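Local coordinates for protein purine nucleoside phosphorylase (Thermus thermophilus, PDB 1ODI) that probably catalyses the phosphorolysis of purine nucleosides such as adenosine, releasing the free base and ribose 1-phosphate, at residues A[153-158]-A[181-186]. Numbering follows the deposited sequence.
Sequences VASEDA and EASALF. With ADN (adenosine), chain H.
Ser155 of strand 152-155 turns its hydroxyl onto the first turn of helix 182-191. Ser183 N points at Ser155 OG over 2.8 Å in an almost straight bond (177°), using a backbone N-H that the helix start leaves without an i-4 carbonyl. OG stands beside its own backbone N (chi1 -65°), which carries it to the helix. It also bonds Glu179 OE1, an oxygen that takes the backbone N-H groups of Glu181 and Ala182 as well, so serine and carboxylate together hold the helix N-terminus. Ser183 OG comes tightly alongside, 2.9 Å from Ser155 CB; the two hydroxyls are not bonded to each other, and Ser183 OG has a weak bond to Asp113. Ala182 CB flanks Ser155 OG at 3.6 Å and meets Val153 CG2 at 4.3 Å, an apolar edge to a small, buried contact. Glu181, at the N-cap position, has its CA-CB bond turned away from the strand; bent at chi2, it presents its carboxylate to both ribose hydroxyls, OE1 lying 2.8 Å from ADN O3' and OE2 2.8 Å from ADN O2'. Arg87 pairs with OE2, and Gly66 N bonds OE1, which should fix the carboxylate's rotation. Cut back to alanine, Glu181 would probably leave these hydroxyls without their carboxylate and Arg87 without this acidic mate. Glu156 OE1 comes within 3.3 Å of ADN C2, so both segments line the nucleoside pocket of this phosphorylase-superfamily fold. Strand and helix axes run nearly perpendicular (88°). Strand 152-155 lies parallel to both 108-111 and 175-179; strand 195-205 packs against Val153 and Phe186.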
loop_
_atom_site.group_PDB
_atom_site.type_symbol
_atom_site.label_atom_id
_atom_site.label_comp_id
_atom_site.label_asym_id
_atom_site.label_seq_id
_atom_site.Cartn_x
_atom_site.Cartn_y
_atom_site.Cartn_z
ATOM N N VAL A 153 -17.455 13.923 6.157
ATOM C CA VAL A 153 -17.294 13.295 7.449
ATOM C C VAL A 153 -16.307 12.203 7.110
ATOM O O VAL A 153 -16.025 11.966 5.931
ATOM C CB VAL A 153 -18.600 12.672 7.982
ATOM C CG1 VAL A 153 -19.608 13.777 8.274
ATOM C CG2 VAL A 153 -19.155 11.651 6.986
ATOM N N ALA A 154 -15.764 11.553 8.125
ATOM C CA ALA A 154 -14.806 10.495 7.888
ATOM C C ALA A 154 -15.281 9.235 8.593
ATOM O O ALA A 154 -15.582 9.257 9.785
ATOM C CB ALA A 154 -13.433 10.916 8.394
ATOM N N SER A 155 -15.371 8.144 7.840
ATOM C CA SER A 155 -15.806 6.869 8.394
ATOM C C SER A 155 -14.573 6.088 8.808
ATOM O O SER A 155 -13.762 5.716 7.962
ATOM C CB SER A 155 -16.602 6.077 7.352
ATOM O OG SER A 155 -17.811 6.738 7.013
ATOM N N GLU A 156 -14.434 5.850 10.110
ATOM C CA GLU A 156 -13.282 5.128 10.647
ATOM C C GLU A 156 -13.659 3.795 11.303
ATOM O O GLU A 156 -14.832 3.506 11.528
ATOM C CB GLU A 156 -12.557 5.999 11.669
ATOM C CG GLU A 156 -13.418 6.376 12.861
ATOM C CD GLU A 156 -12.623 7.068 13.952
ATOM O OE1 GLU A 156 -13.218 7.465 14.973
ATOM O OE2 GLU A 156 -11.396 7.214 13.788
ATOM N N ASP A 157 -12.644 2.996 11.614
ATOM C CA ASP A 157 -12.847 1.699 12.250
ATOM C C ASP A 157 -12.505 1.723 13.731
ATOM O O ASP A 157 -13.181 1.090 14.537
ATOM C CB ASP A 157 -11.981 0.627 11.580
ATOM C CG ASP A 157 -12.597 0.077 10.314
ATOM O OD1 ASP A 157 -11.881 -0.638 9.585
ATOM O OD2 ASP A 157 -13.790 0.346 10.047
ATOM N N ALA A 158 -11.450 2.454 14.085
ATOM C CA ALA A 158 -10.988 2.508 15.470
ATOM C C ALA A 158 -11.412 3.744 16.243
ATOM O O ALA A 158 -10.795 4.802 16.127
ATOM C CB ALA A 158 -9.469 2.375 15.503
ATOM N N GLU A 181 -20.040 4.678 9.838
ATOM C CA GLU A 181 -20.922 3.898 8.982
ATOM C C GLU A 181 -21.127 4.439 7.573
ATOM O O GLU A 181 -21.316 3.665 6.635
ATOM C CB GLU A 181 -22.298 3.717 9.644
ATOM C CG GLU A 181 -22.313 2.808 10.860
ATOM C CD GLU A 181 -22.101 3.564 12.156
ATOM O OE1 GLU A 181 -21.665 2.945 13.161
ATOM O OE2 GLU A 181 -22.384 4.778 12.166
ATOM N N ALA A 182 -21.066 5.757 7.420
ATOM C CA ALA A 182 -21.327 6.403 6.134
ATOM C C ALA A 182 -20.641 5.868 4.876
ATOM O O ALA A 182 -21.322 5.462 3.930
ATOM C CB ALA A 182 -21.100 7.913 6.259
ATOM N N SER A 183 -19.313 5.864 4.849
ATOM C CA SER A 183 -18.585 5.395 3.670
ATOM C C SER A 183 -19.144 4.139 3.000
ATOM O O SER A 183 -19.336 4.110 1.783
ATOM C CB SER A 183 -17.116 5.162 4.018
ATOM O OG SER A 183 -17.003 4.247 5.091
ATOM N N ALA A 184 -19.398 3.099 3.788
ATOM C CA ALA A 184 -19.918 1.841 3.242
ATOM C C ALA A 184 -21.361 1.988 2.753
ATOM O O ALA A 184 -21.764 1.361 1.773
ATOM C CB ALA A 184 -19.822 0.731 4.295
ATOM N N LEU A 185 -22.141 2.812 3.444
ATOM C CA LEU A 185 -23.520 3.039 3.041
ATOM C C LEU A 185 -23.517 3.682 1.653
ATOM O O LEU A 185 -24.273 3.283 0.768
ATOM C CB LEU A 185 -24.219 3.971 4.036
ATOM C CG LEU A 185 -25.598 4.462 3.584
ATOM C CD1 LEU A 185 -26.539 3.274 3.456
ATOM C CD2 LEU A 185 -26.141 5.483 4.577
ATOM N N PHE A 186 -22.656 4.680 1.473
ATOM C CA PHE A 186 -22.559 5.377 0.203
ATOM C C PHE A 186 -22.073 4.438 -0.892
ATOM O O PHE A 186 -22.648 4.404 -1.979
ATOM C CB PHE A 186 -21.625 6.581 0.332
ATOM C CG PHE A 186 -22.143 7.655 1.249
ATOM C CD1 PHE A 186 -21.303 8.686 1.675
ATOM C CD2 PHE A 186 -23.463 7.640 1.693
ATOM C CE1 PHE A 186 -21.764 9.686 2.530
ATOM C CE2 PHE A 186 -23.945 8.640 2.554
ATOM C CZ PHE A 186 -23.086 9.666 2.974
HETATM O "O5'" ADN H . -20.298 6.087 19.661
HETATM C "C5'" ADN H . -19.660 5.734 18.448
HETATM C "C4'" ADN H . -20.809 5.625 17.427
HETATM O "O4'" ADN H . -21.549 6.886 17.208
HETATM C "C3'" ADN H . -20.308 5.255 16.042
HETATM O "O3'" ADN H . -21.246 4.289 15.526
HETATM C "C2'" ADN H . -20.290 6.559 15.208
HETATM O "O2'" ADN H . -20.976 6.464 13.963
HETATM C "C1'" ADN H . -20.829 7.629 16.206
HETATM N N9 ADN H . -19.792 8.548 16.822
HETATM C C8 ADN H . -20.081 9.585 17.727
HETATM N N7 ADN H . -19.048 10.262 18.157
HETATM C C5 ADN H . -17.970 9.660 17.508
HETATM C C6 ADN H . -16.534 9.906 17.534
HETATM N N6 ADN H . -15.977 10.869 18.274
HETATM N N1 ADN H . -15.736 9.099 16.751
HETATM C C2 ADN H . -16.295 8.113 15.995
HETATM N N3 ADN H . -17.615 7.791 15.894
HETATM C C4 ADN H . -18.400 8.599 16.677
#